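Local coordinates for methyltransferase (Pectobacterium atrosepticum SCRI1043, PDB 2P7I), which probably transfers a methyl group from S-adenosylmethionine to a substrate not yet identified, as a member of the class I Rossmann-like methyltransferases, at residues 194-199 with 240-245; 35-40 with 136-141; 43-48 with 103-108. All blocks are in the same frame, centred on the assembly; numbering follows the deposited sequence. Where two conformers were deposited one is given.

Interaction 1 of 3, residues 194-199 with 240-245; sequences TYRSGI and IFLLCE
Leu243 O is gripped by two backbone donors at once: Thr194 N comes in at 2.8 Å, nearly in line with the carbonyl, and Tyr195 N at 3.2 Å, on a lone pair in the carbonyl plane. Two residues of one strand facing a single residue of the other make a classic beta bulge. Past it the ladder is regular and antiparallel, with Leu243 N to Tyr195 O at 2.9 Å and the hydrogen-bonded pair Ser197 and Phe241 bonded both ways. This is the antiparallel end of the class I methyltransferase sheet, strand order 3-2-1-4-5-7-6, in which 237-245 runs against its neighbours and 192-201 forms the edge within the chain. On the face with Tyr195 and Leu243, their CB atoms meet at 3.9 Å, and Ile199 CD1 reaches Phe241 CB obliquely. The Tyr195 ring leads off to the second subunit; its OH is hydrogen-bonded to Ala36 O of that subunit. On the other face Leu242 CD2 lies 3.7 Å from Arg196 CG; a bend at chi2 (135°) turns the arginine chain away, toward its salt bridge with Glu183. Beside the end of strand 237-245, Thr194 OG1, in the conformer given, donates to Glu245 OE2 at 3.1 Å, from above the carboxylate plane.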
ATOM      1  N   THR B 194     -12.237  11.643  13.119  1.00 28.71           N
ATOM      2  CA  THR B 194     -11.417  12.794  12.814  0.50 29.00           C
ATOM      3  C   THR B 194     -10.071  12.417  12.203  1.00 29.58           C
ATOM      4  O   THR B 194      -9.544  13.138  11.368  1.00 32.14           O
ATOM      5  CB  THR B 194     -11.178  13.550  14.123  0.50 29.98           C
ATOM      6  OG1 THR B 194     -12.452  13.940  14.672  0.50 31.55           O
ATOM      7  CG2 THR B 194     -10.309  14.758  13.914  0.50 26.52           C
ATOM      8  N   TYR B 195      -9.508  11.299  12.680  1.00 28.52           N
ATOM      9  CA  TYR B 195      -8.208  10.837  12.186  0.70 26.64           C
ATOM     10  C   TYR B 195      -8.153   9.334  12.161  1.00 27.84           C
ATOM     11  O   TYR B 195      -8.672   8.664  13.047  1.00 25.56           O
ATOM     12  CB  TYR B 195      -7.028  11.400  12.984  0.70 29.72           C
ATOM     13  CG  TYR B 195      -6.152  12.270  12.122  0.70 31.54           C
ATOM     14  CD1 TYR B 195      -4.989  11.787  11.530  0.70 38.54           C
ATOM     15  CD2 TYR B 195      -6.526  13.573  11.846  0.70 38.78           C
ATOM     16  CE1 TYR B 195      -4.204  12.628  10.698  0.70 36.55           C
ATOM     17  CE2 TYR B 195      -5.763  14.395  11.029  0.70 27.91           C
ATOM     18  CZ  TYR B 195      -4.622  13.932  10.463  0.70 38.86           C
ATOM     19  OH  TYR B 195      -3.918  14.827   9.662  0.70 39.66           O
ATOM     20  N   ARG B 196      -7.522   8.799  11.124  1.00 27.35           N
ATOM     21  CA  ARG B 196      -7.292   7.372  10.986  1.00 27.11           C
ATOM     22  C   ARG B 196      -5.782   7.177  10.865  1.00 26.54           C
ATOM     23  O   ARG B 196      -5.120   7.915  10.121  1.00 29.23           O
ATOM     24  CB  ARG B 196      -7.917   6.811   9.718  1.00 27.50           C
ATOM     25  CG  ARG B 196      -9.378   7.200   9.517  1.00 29.20           C
ATOM     26  CD  ARG B 196      -9.730   7.648   8.156  1.00 28.56           C
ATOM     27  NE  ARG B 196     -11.131   8.029   8.163  1.00 24.87           N
ATOM     28  CZ  ARG B 196     -11.568   9.253   8.463  1.00 28.97           C
ATOM     29  NH1 ARG B 196     -10.712  10.254   8.638  1.00 27.36           N
ATOM     30  NH2 ARG B 196     -12.872   9.515   8.505  1.00 28.08           N
ATOM     31  N   SER B 197      -5.260   6.219  11.614  1.00 26.51           N
ATOM     32  CA  SER B 197      -3.828   5.897  11.559  1.00 25.33           C
ATOM     33  C   SER B 197      -3.604   4.468  12.025  1.00 27.36           C
ATOM     34  O   SER B 197      -4.543   3.723  12.285  1.00 26.51           O
ATOM     35  CB  SER B 197      -2.999   6.877  12.415  1.00 28.84           C
ATOM     36  OG  SER B 197      -1.603   6.835  12.061  1.00 31.27           O
ATOM     37  N   GLY B 198      -2.346   4.069  12.057  1.00 25.63           N
ATOM     38  CA  GLY B 198      -1.964   2.745  12.494  1.00 27.31           C
ATOM     39  C   GLY B 198      -0.771   2.817  13.423  1.00 26.94           C
ATOM     40  O   GLY B 198      -0.006   3.757  13.407  1.00 26.95           O
ATOM     41  N   ILE B 199      -0.664   1.839  14.304  1.00 26.23           N
ATOM     42  CA  ILE B 199       0.395   1.797  15.283  1.00 26.35           C
ATOM     43  C   ILE B 199       1.234   0.530  15.103  1.00 27.49           C
ATOM     44  O   ILE B 199       0.791  -0.584  15.387  1.00 23.37           O
ATOM     45  CB  ILE B 199      -0.169   1.878  16.708  1.00 26.99           C
ATOM     46  CG1 ILE B 199      -1.023   3.148  16.858  1.00 30.76           C
ATOM     47  CG2 ILE B 199       1.024   1.785  17.785  1.00 27.28           C
ATOM     48  CD1 ILE B 199      -1.937   3.121  18.094  1.00 26.93           C
ATOM     49  N   ILE B 240      -4.882  -0.623  14.697  1.00 24.81           N
ATOM     50  CA  ILE B 240      -5.345   0.537  13.983  1.00 25.27           C
ATOM     51  C   ILE B 240      -6.029   1.451  15.001  1.00 25.32           C
ATOM     52  O   ILE B 240      -6.522   0.988  16.065  1.00 24.07           O
ATOM     53  CB  ILE B 240      -6.340   0.128  12.857  1.00 25.79           C
ATOM     54  CG1 ILE B 240      -7.284  -0.994  13.348  1.00 27.09           C
ATOM     55  CG2 ILE B 240      -5.577  -0.352  11.610  1.00 27.47           C
ATOM     56  CD1 ILE B 240      -8.377  -1.364  12.334  1.00 32.18           C
ATOM     57  N   PHE B 241      -6.072   2.725  14.649  1.00 27.96           N
ATOM     58  CA  PHE B 241      -6.321   3.801  15.588  1.00 26.87           C
ATOM     59  C   PHE B 241      -7.203   4.801  14.888  1.00 25.27           C
ATOM     60  O   PHE B 241      -6.828   5.395  13.860  1.00 24.29           O
ATOM     61  CB  PHE B 241      -4.955   4.402  16.031  1.00 28.58           C
ATOM     62  CG  PHE B 241      -5.024   5.721  16.775  1.00 27.93           C
ATOM     63  CD1 PHE B 241      -6.086   6.050  17.620  1.00 26.36           C
ATOM     64  CD2 PHE B 241      -3.979   6.622  16.665  1.00 30.59           C
ATOM     65  CE1 PHE B 241      -6.117   7.293  18.266  1.00 26.10           C
ATOM     66  CE2 PHE B 241      -3.994   7.841  17.350  1.00 28.41           C
ATOM     67  CZ  PHE B 241      -5.079   8.198  18.112  1.00 29.29           C
ATOM     68  N   LEU B 242      -8.413   4.938  15.407  1.00 26.87           N
ATOM     69  CA  LEU B 242      -9.289   6.022  15.067  1.00 24.10           C
ATOM     70  C   LEU B 242      -9.393   7.077  16.191  1.00 25.93           C
ATOM     71  O   LEU B 242      -9.700   6.761  17.320  1.00 22.83           O
ATOM     72  CB  LEU B 242     -10.703   5.515  14.731  1.00 25.86           C
ATOM     73  CG  LEU B 242     -10.906   4.522  13.571  1.00 27.12           C
ATOM     74  CD1 LEU B 242     -12.480   4.387  13.387  1.00 24.43           C
ATOM     75  CD2 LEU B 242     -10.276   5.005  12.314  1.00 30.28           C
ATOM     76  N   LEU B 243      -9.154   8.328  15.839  1.00 25.67           N
ATOM     77  CA  LEU B 243      -9.414   9.464  16.724  1.00 27.12           C
ATOM     78  C   LEU B 243     -10.779   9.967  16.397  1.00 27.07           C
ATOM     79  O   LEU B 243     -11.075  10.356  15.256  1.00 26.56           O
ATOM     80  CB  LEU B 243      -8.413  10.607  16.508  1.00 28.75           C
ATOM     81  CG  LEU B 243      -8.517  11.755  17.543  1.00 29.14           C
ATOM     82  CD1 LEU B 243      -7.984  11.258  18.926  1.00 24.08           C
ATOM     83  CD2 LEU B 243      -7.735  12.961  17.046  1.00 33.38           C
ATOM     84  N   CYS B 244     -11.649   9.988  17.382  1.00 26.08           N
ATOM     85  CA  CYS B 244     -13.037  10.348  17.168  1.00 26.05           C
ATOM     86  C   CYS B 244     -13.465  11.485  18.087  1.00 26.91           C
ATOM     87  O   CYS B 244     -12.909  11.670  19.180  1.00 27.01           O
ATOM     88  CB  CYS B 244     -13.922   9.153  17.504  1.00 26.11           C
ATOM     89  SG  CYS B 244     -13.606   7.659  16.511  1.00 29.03           S
ATOM     90  N   GLU B 245     -14.437  12.241  17.619  1.00 28.46           N
ATOM     91  CA  GLU B 245     -15.064  13.325  18.382  1.00 25.24           C
ATOM     92  C   GLU B 245     -16.558  13.107  18.399  1.00 25.58           C
ATOM     93  O   GLU B 245     -17.096  12.245  17.680  1.00 26.01           O
ATOM     94  CB  GLU B 245     -14.682  14.685  17.802  1.00 28.68           C
ATOM     95  CG  GLU B 245     -13.206  14.929  18.113  1.00 33.13           C
ATOM     96  CD  GLU B 245     -12.622  16.180  17.473  1.00 42.67           C
ATOM     97  OE1 GLU B 245     -13.148  17.268  17.716  1.00 46.70           O
ATOM     98  OE2 GLU B 245     -11.609  16.070  16.754  1.00 65.24           O
TER

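Interaction 2 of 3, residues 35-40 with 136-141; sequences RAFTPF and RLFLVC
Phe37 and Phe138 both set CG opposite their own carbonyl carbon (chi1 -66° and -62°), and with CB of each directed at the other segment this brings the two rings together between helix 24-37 and strand 135-142. The two side chains run alongside each other, heading opposite ways. Their planes stand 52° apart, an oblique pairing with centroids separated by 5.0 Å. Over one face of the Phe37 ring, Phe138 supplies two groups: its CB sits 4.0 Å from the ring centroid, almost on the normal, as a CH-pi contact, while its CD2 lies nearer the rim, 3.6 Å from Phe37 CG. Val140 CG2 fills in at the edge of the same ring, 3.5 Å from Phe37 CE1. Three residues on, Phe40 CB rests 3.7 Å from Phe138 CE2, and the Phe40 ring heads away to meet Phe40 and Tyr195 of the second subunit.

This is helix-on-sheet packing of the Rossmann-like domain, and strand 237-245 adds Phe241 and Leu243 to the same apolar layer. At its border the extended chain of Arg136 carries NH1 to Phe40 O, 2.7 Å away, in a clearly bent bond. The same NH1 also donates to Pro39 O of the second subunit. The contact therefore has an apolar, mainly aromatic interior bordered by one arginine: a single guanidinium nitrogen satisfies carbonyls of two chains, tying the helix-to-strand packing to the subunit interface.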
ATOM      1  N   ARG B  35       2.660   7.072  22.687  1.00 27.85           N
ATOM      2  CA  ARG B  35       3.270   7.971  21.682  0.50 28.97           C
ATOM      3  C   ARG B  35       2.229   8.432  20.637  1.00 29.81           C
ATOM      4  O   ARG B  35       2.132   9.604  20.331  1.00 31.71           O
ATOM      5  CB  ARG B  35       4.490   7.322  20.979  0.50 30.40           C
ATOM      6  CG  ARG B  35       5.878   7.857  21.409  0.50 34.15           C
ATOM      7  CD  ARG B  35       7.070   7.196  20.602  0.50 43.72           C
ATOM      8  NE  ARG B  35       7.534   7.904  19.378  0.50 47.02           N
ATOM      9  CZ  ARG B  35       8.551   7.487  18.597  0.50 44.86           C
ATOM     10  NH1 ARG B  35       9.188   6.356  18.876  0.50 47.95           N
ATOM     11  NH2 ARG B  35       8.930   8.168  17.510  0.50 32.76           N
ATOM     12  N   ALA B  36       1.490   7.485  20.074  1.00 28.35           N
ATOM     13  CA  ALA B  36       0.501   7.751  19.032  1.00 29.34           C
ATOM     14  C   ALA B  36      -0.587   8.715  19.512  1.00 27.98           C
ATOM     15  O   ALA B  36      -1.077   9.550  18.760  1.00 28.26           O
ATOM     16  CB  ALA B  36      -0.117   6.430  18.579  1.00 25.19           C
ATOM     17  N   PHE B  37      -0.976   8.568  20.767  1.00 26.81           N
ATOM     18  CA  PHE B  37      -2.059   9.383  21.343  1.00 27.03           C
ATOM     19  C   PHE B  37      -1.625  10.804  21.709  1.00 26.12           C
ATOM     20  O   PHE B  37      -2.426  11.734  21.682  1.00 28.25           O
ATOM     21  CB  PHE B  37      -2.548   8.746  22.642  1.00 24.70           C
ATOM     22  CG  PHE B  37      -3.222   7.400  22.498  1.00 25.24           C
ATOM     23  CD1 PHE B  37      -3.509   6.832  21.266  1.00 27.73           C
ATOM     24  CD2 PHE B  37      -3.613   6.712  23.652  1.00 28.32           C
ATOM     25  CE1 PHE B  37      -4.150   5.606  21.169  1.00 27.66           C
ATOM     26  CE2 PHE B  37      -4.278   5.474  23.575  1.00 28.78           C
ATOM     27  CZ  PHE B  37      -4.524   4.911  22.342  1.00 23.95           C
ATOM     28  N   THR B  38      -0.362  10.948  22.093  1.00 28.56           N
ATOM     29  CA  THR B  38       0.123  12.162  22.761  1.00 27.47           C
ATOM     30  C   THR B  38      -0.198  13.477  22.041  1.00 26.55           C
ATOM     31  O   THR B  38      -0.678  14.403  22.672  1.00 27.52           O
ATOM     32  CB  THR B  38       1.611  12.048  23.095  1.00 29.94           C
ATOM     33  OG1 THR B  38       1.766  11.050  24.116  1.00 30.69           O
ATOM     34  CG2 THR B  38       2.150  13.373  23.639  1.00 31.92           C
ATOM     35  N   PRO B  39       0.023  13.559  20.721  1.00 28.59           N
ATOM     36  CA  PRO B  39      -0.267  14.807  20.037  1.00 29.22           C
ATOM     37  C   PRO B  39      -1.751  15.222  20.042  1.00 31.51           C
ATOM     38  O   PRO B  39      -2.068  16.386  19.776  1.00 30.52           O
ATOM     39  CB  PRO B  39       0.177  14.547  18.595  1.00 29.70           C
ATOM     40  CG  PRO B  39       0.930  13.302  18.618  1.00 32.74           C
ATOM     41  CD  PRO B  39       0.557  12.533  19.816  1.00 30.90           C
ATOM     42  N   PHE B  40      -2.638  14.273  20.305  1.00 30.19           N
ATOM     43  CA  PHE B  40      -4.072  14.511  20.250  1.00 27.94           C
ATOM     44  C   PHE B  40      -4.742  14.732  21.592  1.00 28.31           C
ATOM     45  O   PHE B  40      -5.916  15.134  21.622  1.00 28.38           O
ATOM     46  CB  PHE B  40      -4.777  13.318  19.594  1.00 28.73           C
ATOM     47  CG  PHE B  40      -4.302  13.010  18.206  1.00 29.51           C
ATOM     48  CD1 PHE B  40      -4.489  13.938  17.197  1.00 32.28           C
ATOM     49  CD2 PHE B  40      -3.701  11.783  17.895  1.00 29.42           C
ATOM     50  CE1 PHE B  40      -4.096  13.667  15.891  1.00 38.10           C
ATOM     51  CE2 PHE B  40      -3.302  11.502  16.609  1.00 34.98           C
ATOM     52  CZ  PHE B  40      -3.497  12.436  15.602  1.00 39.00           C
ATOM     53  N   ARG B 136     -12.264  13.775  23.075  1.00 26.59           N
ATOM     54  CA  ARG B 136     -11.763  12.857  22.075  1.00 26.84           C
ATOM     55  C   ARG B 136     -11.748  11.413  22.583  1.00 26.39           C
ATOM     56  O   ARG B 136     -11.326  11.153  23.691  1.00 27.34           O
ATOM     57  CB  ARG B 136     -10.362  13.296  21.636  1.00 29.11           C
ATOM     58  CG  ARG B 136     -10.419  14.573  20.790  1.00 26.90           C
ATOM     59  CD  ARG B 136      -9.055  15.099  20.445  1.00 29.43           C
ATOM     60  NE  ARG B 136      -9.173  16.398  19.785  1.00 29.77           N
ATOM     61  CZ  ARG B 136      -8.147  17.139  19.415  1.00 30.98           C
ATOM     62  NH1 ARG B 136      -6.924  16.720  19.631  1.00 32.96           N
ATOM     63  NH2 ARG B 136      -8.354  18.319  18.847  1.00 32.85           N
ATOM     64  N   LEU B 137     -12.169  10.500  21.699  1.00 24.50           N
ATOM     65  CA  LEU B 137     -12.080   9.090  21.888  1.00 24.05           C
ATOM     66  C   LEU B 137     -10.878   8.575  21.132  1.00 25.55           C
ATOM     67  O   LEU B 137     -10.670   8.940  19.935  1.00 27.99           O
ATOM     68  CB  LEU B 137     -13.362   8.394  21.388  1.00 26.23           C
ATOM     69  CG  LEU B 137     -13.289   6.856  21.327  1.00 24.01           C
ATOM     70  CD1 LEU B 137     -13.163   6.172  22.764  1.00 21.37           C
ATOM     71  CD2 LEU B 137     -14.446   6.306  20.502  1.00 25.95           C
ATOM     72  N   PHE B 138     -10.078   7.793  21.871  1.00 26.67           N
ATOM     73  CA  PHE B 138      -8.913   7.088  21.362  1.00 26.09           C
ATOM     74  C   PHE B 138      -9.262   5.632  21.223  1.00 25.44           C
ATOM     75  O   PHE B 138      -9.158   4.841  22.186  1.00 25.78           O
ATOM     76  CB  PHE B 138      -7.741   7.295  22.291  1.00 28.22           C
ATOM     77  CG  PHE B 138      -7.335   8.727  22.404  1.00 28.84           C
ATOM     78  CD1 PHE B 138      -8.072   9.608  23.195  1.00 25.01           C
ATOM     79  CD2 PHE B 138      -6.212   9.200  21.725  1.00 26.04           C
ATOM     80  CE1 PHE B 138      -7.733  10.953  23.272  1.00 26.01           C
ATOM     81  CE2 PHE B 138      -5.836  10.527  21.812  1.00 29.09           C
ATOM     82  CZ  PHE B 138      -6.608  11.422  22.569  1.00 28.11           C
ATOM     83  N   LEU B 139      -9.633   5.270  20.006  1.00 25.24           N
ATOM     84  CA  LEU B 139     -10.166   3.954  19.683  1.00 24.83           C
ATOM     85  C   LEU B 139      -9.136   3.093  18.965  1.00 25.39           C
ATOM     86  O   LEU B 139      -8.768   3.370  17.852  1.00 28.97           O
ATOM     87  CB  LEU B 139     -11.432   4.083  18.794  1.00 25.57           C
ATOM     88  CG  LEU B 139     -12.092   2.792  18.326  1.00 26.61           C
ATOM     89  CD1 LEU B 139     -12.560   1.941  19.540  1.00 25.21           C
ATOM     90  CD2 LEU B 139     -13.312   3.131  17.431  1.00 24.23           C
ATOM     91  N   VAL B 140      -8.676   2.042  19.628  1.00 24.18           N
ATOM     92  CA  VAL B 140      -7.577   1.227  19.058  1.00 26.04           C
ATOM     93  C   VAL B 140      -7.957  -0.238  19.143  1.00 26.87           C
ATOM     94  O   VAL B 140      -8.343  -0.693  20.172  1.00 26.96           O
ATOM     95  CB  VAL B 140      -6.212   1.479  19.743  1.00 28.28           C
ATOM     96  CG1 VAL B 140      -5.125   0.601  19.135  1.00 30.04           C
ATOM     97  CG2 VAL B 140      -5.805   2.949  19.641  1.00 25.68           C
ATOM     98  N   CYS B 141      -7.799  -0.967  18.032  1.00 28.50           N
ATOM     99  CA  CYS B 141      -8.042  -2.394  17.993  1.00 26.37           C
ATOM    100  C   CYS B 141      -6.940  -3.119  17.221  1.00 24.53           C
ATOM    101  O   CYS B 141      -6.294  -2.527  16.339  1.00 26.05           O
ATOM    102  CB  CYS B 141      -9.357  -2.657  17.266  1.00 26.30           C
ATOM    103  SG  CYS B 141     -10.829  -2.104  18.156  1.00 33.84           S
TER
HETATM  104  O   HOH W   1      -3.996  18.421  19.717  1.00 45.95           O

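Interaction 3 of 3, residues 43-48 with 103-108; sequences PGNLLE and RYDNIV
A parallel strand pairing at the middle of the Rossmann-like sheet, strand 46-49 beside strand 104-110, is led in by a cluster of polar bonds around Asn45, Asp105 and Asn106. Asn45 and Asp105 bond reciprocally: Asn45 N donates to the anti lone pair of Asp105 OD2 at 3.0 Å, and Asp105 N to Asn45 OD1 at 2.9 Å, nearly in line with the amide carbonyl. A chi1 of 63° puts CG of Asn45 between its own backbone N and carbonyl carbon, turning the amide toward residues 103-105. Asn106 ND2 then reaches Asn45 O at 3.1 Å, approaching from above the carbonyl plane, and is also, and more strongly, bonded to Arg42 O. Beyond this cluster the pairing is regular: Leu47 N donates to Asn106 O and Val108 N to Leu47 O, both at 2.8 Å. On one face Leu47 CB lies over the Tyr104 ring, 3.9 Å from its centroid, a CH-pi contact, with Ile107 alongside the leucine. On the other, Leu46 CD1 meets Val108 CG2 at 3.7 Å. Strand 67-71 flanks 46-49 on its far edge; helix 55-60 packs on Leu46, Glu48 and Val108, while strand 131-132 touches Asp105 and Ile107.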
ATOM      1  N   PRO B  43      -6.579  18.866  27.072  1.00 33.18           N
ATOM      2  CA  PRO B  43      -6.389  19.163  28.504  1.00 32.48           C
ATOM      3  C   PRO B  43      -7.629  18.746  29.251  1.00 30.69           C
ATOM      4  O   PRO B  43      -8.714  18.758  28.677  1.00 30.00           O
ATOM      5  CB  PRO B  43      -6.238  20.685  28.540  1.00 34.26           C
ATOM      6  CG  PRO B  43      -6.893  21.168  27.233  1.00 36.66           C
ATOM      7  CD  PRO B  43      -6.710  20.076  26.238  1.00 34.95           C
ATOM      8  N   GLY B  44      -7.478  18.318  30.495  1.00 29.38           N
ATOM      9  CA  GLY B  44      -8.644  17.998  31.312  1.00 29.77           C
ATOM     10  C   GLY B  44      -8.477  16.624  31.875  1.00 29.99           C
ATOM     11  O   GLY B  44      -7.390  16.253  32.225  1.00 31.60           O
ATOM     12  N   ASN B  45      -9.552  15.846  31.909  1.00 28.95           N
ATOM     13  CA  ASN B  45      -9.519  14.522  32.522  1.00 28.21           C
ATOM     14  C   ASN B  45      -9.517  13.385  31.484  1.00 27.51           C
ATOM     15  O   ASN B  45      -9.661  13.617  30.301  1.00 31.00           O
ATOM     16  CB  ASN B  45     -10.681  14.369  33.498  1.00 25.85           C
ATOM     17  CG  ASN B  45     -12.022  14.455  32.813  1.00 33.05           C
ATOM     18  OD1 ASN B  45     -12.096  14.584  31.587  1.00 31.31           O
ATOM     19  ND2 ASN B  45     -13.087  14.333  33.583  1.00 31.95           N
ATOM     20  N   LEU B  46      -9.353  12.164  31.958  1.00 29.79           N
ATOM     21  CA  LEU B  46      -9.358  11.013  31.082  1.00 27.84           C
ATOM     22  C   LEU B  46     -10.208   9.912  31.669  1.00 26.44           C
ATOM     23  O   LEU B  46     -10.253   9.736  32.889  1.00 26.62           O
ATOM     24  CB  LEU B  46      -7.928  10.523  30.850  1.00 29.60           C
ATOM     25  CG  LEU B  46      -7.752   9.318  29.914  1.00 27.38           C
ATOM     26  CD1 LEU B  46      -6.522   9.453  29.049  1.00 27.80           C
ATOM     27  CD2 LEU B  46      -7.695   8.055  30.731  1.00 28.25           C
ATOM     28  N   LEU B  47     -10.896   9.188  30.785  1.00 27.47           N
ATOM     29  CA  LEU B  47     -11.634   7.990  31.120  1.00 26.06           C
ATOM     30  C   LEU B  47     -10.992   6.801  30.389  1.00 25.45           C
ATOM     31  O   LEU B  47     -10.842   6.838  29.168  1.00 27.61           O
ATOM     32  CB  LEU B  47     -13.105   8.132  30.705  1.00 27.98           C
ATOM     33  CG  LEU B  47     -14.040   6.923  30.849  1.00 25.62           C
ATOM     34  CD1 LEU B  47     -14.302   6.480  32.290  1.00 25.65           C
ATOM     35  CD2 LEU B  47     -15.400   7.233  30.127  1.00 27.96           C
ATOM     36  N   GLU B  48     -10.622   5.759  31.131  1.00 26.65           N
ATOM     37  CA  GLU B  48     -10.052   4.529  30.560  1.00 26.94           C
ATOM     38  C   GLU B  48     -11.064   3.399  30.691  1.00 27.54           C
ATOM     39  O   GLU B  48     -11.352   2.917  31.798  1.00 27.65           O
ATOM     40  CB  GLU B  48      -8.717   4.150  31.204  1.00 25.44           C
ATOM     41  CG  GLU B  48      -8.133   2.864  30.613  1.00 28.12           C
ATOM     42  CD  GLU B  48      -6.859   2.363  31.286  1.00 33.79           C
ATOM     43  OE1 GLU B  48      -6.545   2.748  32.433  1.00 39.36           O
ATOM     44  OE2 GLU B  48      -6.195   1.518  30.650  1.00 27.18           O
ATOM     45  N   ARG B 103     -18.608  13.988  32.457  1.00 28.38           N
ATOM     46  CA  ARG B 103     -18.158  13.739  31.104  1.00 27.41           C
ATOM     47  C   ARG B 103     -16.638  13.941  31.032  1.00 28.08           C
ATOM     48  O   ARG B 103     -16.037  14.547  31.926  1.00 28.16           O
ATOM     49  CB  ARG B 103     -18.879  14.641  30.114  1.00 25.79           C
ATOM     50  CG  ARG B 103     -20.331  14.239  29.894  1.00 29.34           C
ATOM     51  CD  ARG B 103     -20.976  15.085  28.836  1.00 31.56           C
ATOM     52  NE  ARG B 103     -22.064  14.364  28.149  1.00 40.44           N
ATOM     53  CZ  ARG B 103     -23.339  14.346  28.546  1.00 38.23           C
ATOM     54  NH1 ARG B 103     -23.728  14.981  29.643  1.00 45.34           N
ATOM     55  NH2 ARG B 103     -24.238  13.666  27.860  1.00 36.39           N
ATOM     56  N   TYR B 104     -16.023  13.426  29.962  1.00 26.32           N
ATOM     57  CA  TYR B 104     -14.572  13.288  29.898  1.00 25.47           C
ATOM     58  C   TYR B 104     -13.967  13.881  28.628  1.00 26.57           C
ATOM     59  O   TYR B 104     -14.524  13.765  27.507  1.00 26.79           O
ATOM     60  CB  TYR B 104     -14.181  11.821  30.060  1.00 25.49           C
ATOM     61  CG  TYR B 104     -14.734  11.274  31.352  1.00 25.26           C
ATOM     62  CD1 TYR B 104     -16.035  10.799  31.410  1.00 26.35           C
ATOM     63  CD2 TYR B 104     -13.994  11.316  32.536  1.00 29.85           C
ATOM     64  CE1 TYR B 104     -16.565  10.317  32.594  1.00 27.26           C
ATOM     65  CE2 TYR B 104     -14.527  10.849  33.738  1.00 29.16           C
ATOM     66  CZ  TYR B 104     -15.824  10.346  33.746  1.00 28.91           C
ATOM     67  OH  TYR B 104     -16.411   9.878  34.911  1.00 34.81           O
ATOM     68  N   ASP B 105     -12.820  14.520  28.825  1.00 27.31           N
ATOM     69  CA  ASP B 105     -12.122  15.214  27.746  1.00 27.30           C
ATOM     70  C   ASP B 105     -11.376  14.258  26.825  1.00 25.72           C
ATOM     71  O   ASP B 105     -11.195  14.542  25.650  1.00 25.68           O
ATOM     72  CB  ASP B 105     -11.163  16.237  28.342  1.00 26.62           C
ATOM     73  CG  ASP B 105     -11.891  17.257  29.185  1.00 35.34           C
ATOM     74  OD1 ASP B 105     -12.688  18.025  28.599  1.00 33.56           O
ATOM     75  OD2 ASP B 105     -11.682  17.260  30.420  1.00 36.12           O
ATOM     76  N   ASN B 106     -10.954  13.131  27.389  1.00 25.59           N
ATOM     77  CA  ASN B 106     -10.217  12.083  26.694  1.00 25.45           C
ATOM     78  C   ASN B 106     -10.813  10.748  27.121  1.00 28.71           C
ATOM     79  O   ASN B 106     -10.970  10.490  28.321  1.00 29.05           O
ATOM     80  CB  ASN B 106      -8.722  12.095  27.092  1.00 26.70           C
ATOM     81  CG  ASN B 106      -8.031  13.421  26.780  1.00 29.78           C
ATOM     82  OD1 ASN B 106      -7.498  13.619  25.677  1.00 30.06           O
ATOM     83  ND2 ASN B 106      -8.020  14.327  27.763  1.00 26.01           N
ATOM     84  N   ILE B 107     -11.149   9.894  26.153  1.00 26.68           N
ATOM     85  CA  ILE B 107     -11.638   8.537  26.466  1.00 25.48           C
ATOM     86  C   ILE B 107     -10.772   7.535  25.759  1.00 27.05           C
ATOM     87  O   ILE B 107     -10.521   7.685  24.559  1.00 26.90           O
ATOM     88  CB  ILE B 107     -13.137   8.357  26.108  1.00 26.39           C
ATOM     89  CG1 ILE B 107     -13.965   9.378  26.914  1.00 26.67           C
ATOM     90  CG2 ILE B 107     -13.573   6.896  26.402  1.00 21.90           C
ATOM     91  CD1 ILE B 107     -15.485   9.354  26.636  1.00 25.50           C
ATOM     92  N   VAL B 108     -10.260   6.554  26.495  1.00 26.73           N
ATOM     93  CA  VAL B 108      -9.364   5.566  25.917  1.00 25.86           C
ATOM     94  C   VAL B 108     -10.088   4.236  25.841  1.00 27.12           C
ATOM     95  O   VAL B 108     -10.602   3.755  26.850  1.00 27.46           O
ATOM     96  CB  VAL B 108      -8.040   5.424  26.723  1.00 29.47           C
ATOM     97  CG1 VAL B 108      -7.251   4.176  26.251  1.00 26.05           C
ATOM     98  CG2 VAL B 108      -7.197   6.695  26.600  1.00 31.83           C
TER

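All three contacts belong to one sheet. Interactions 2 and 3 adjoin, centres about 11 Å apart, through neighbouring strands: Phe138 N lies 2.7 Å from Ile107 O. Interactions 1 and 2 are closer still, about 7 Å between centres, with Cys244 O 2.9 Å from Leu137 N, and both reach the second subunit. Interactions 1 and 3 do not touch; their centres are about 16 Å apart. Along the chain, interaction 3 is nested in the loop closed by interaction 2, and interaction 1 follows. Glu48, in interaction 3, bonds a Tris molecule probably from the crystallisation liquor; in relatives the end of this first strand borders the S-adenosylmethionine pocket, so Tris may mark that site.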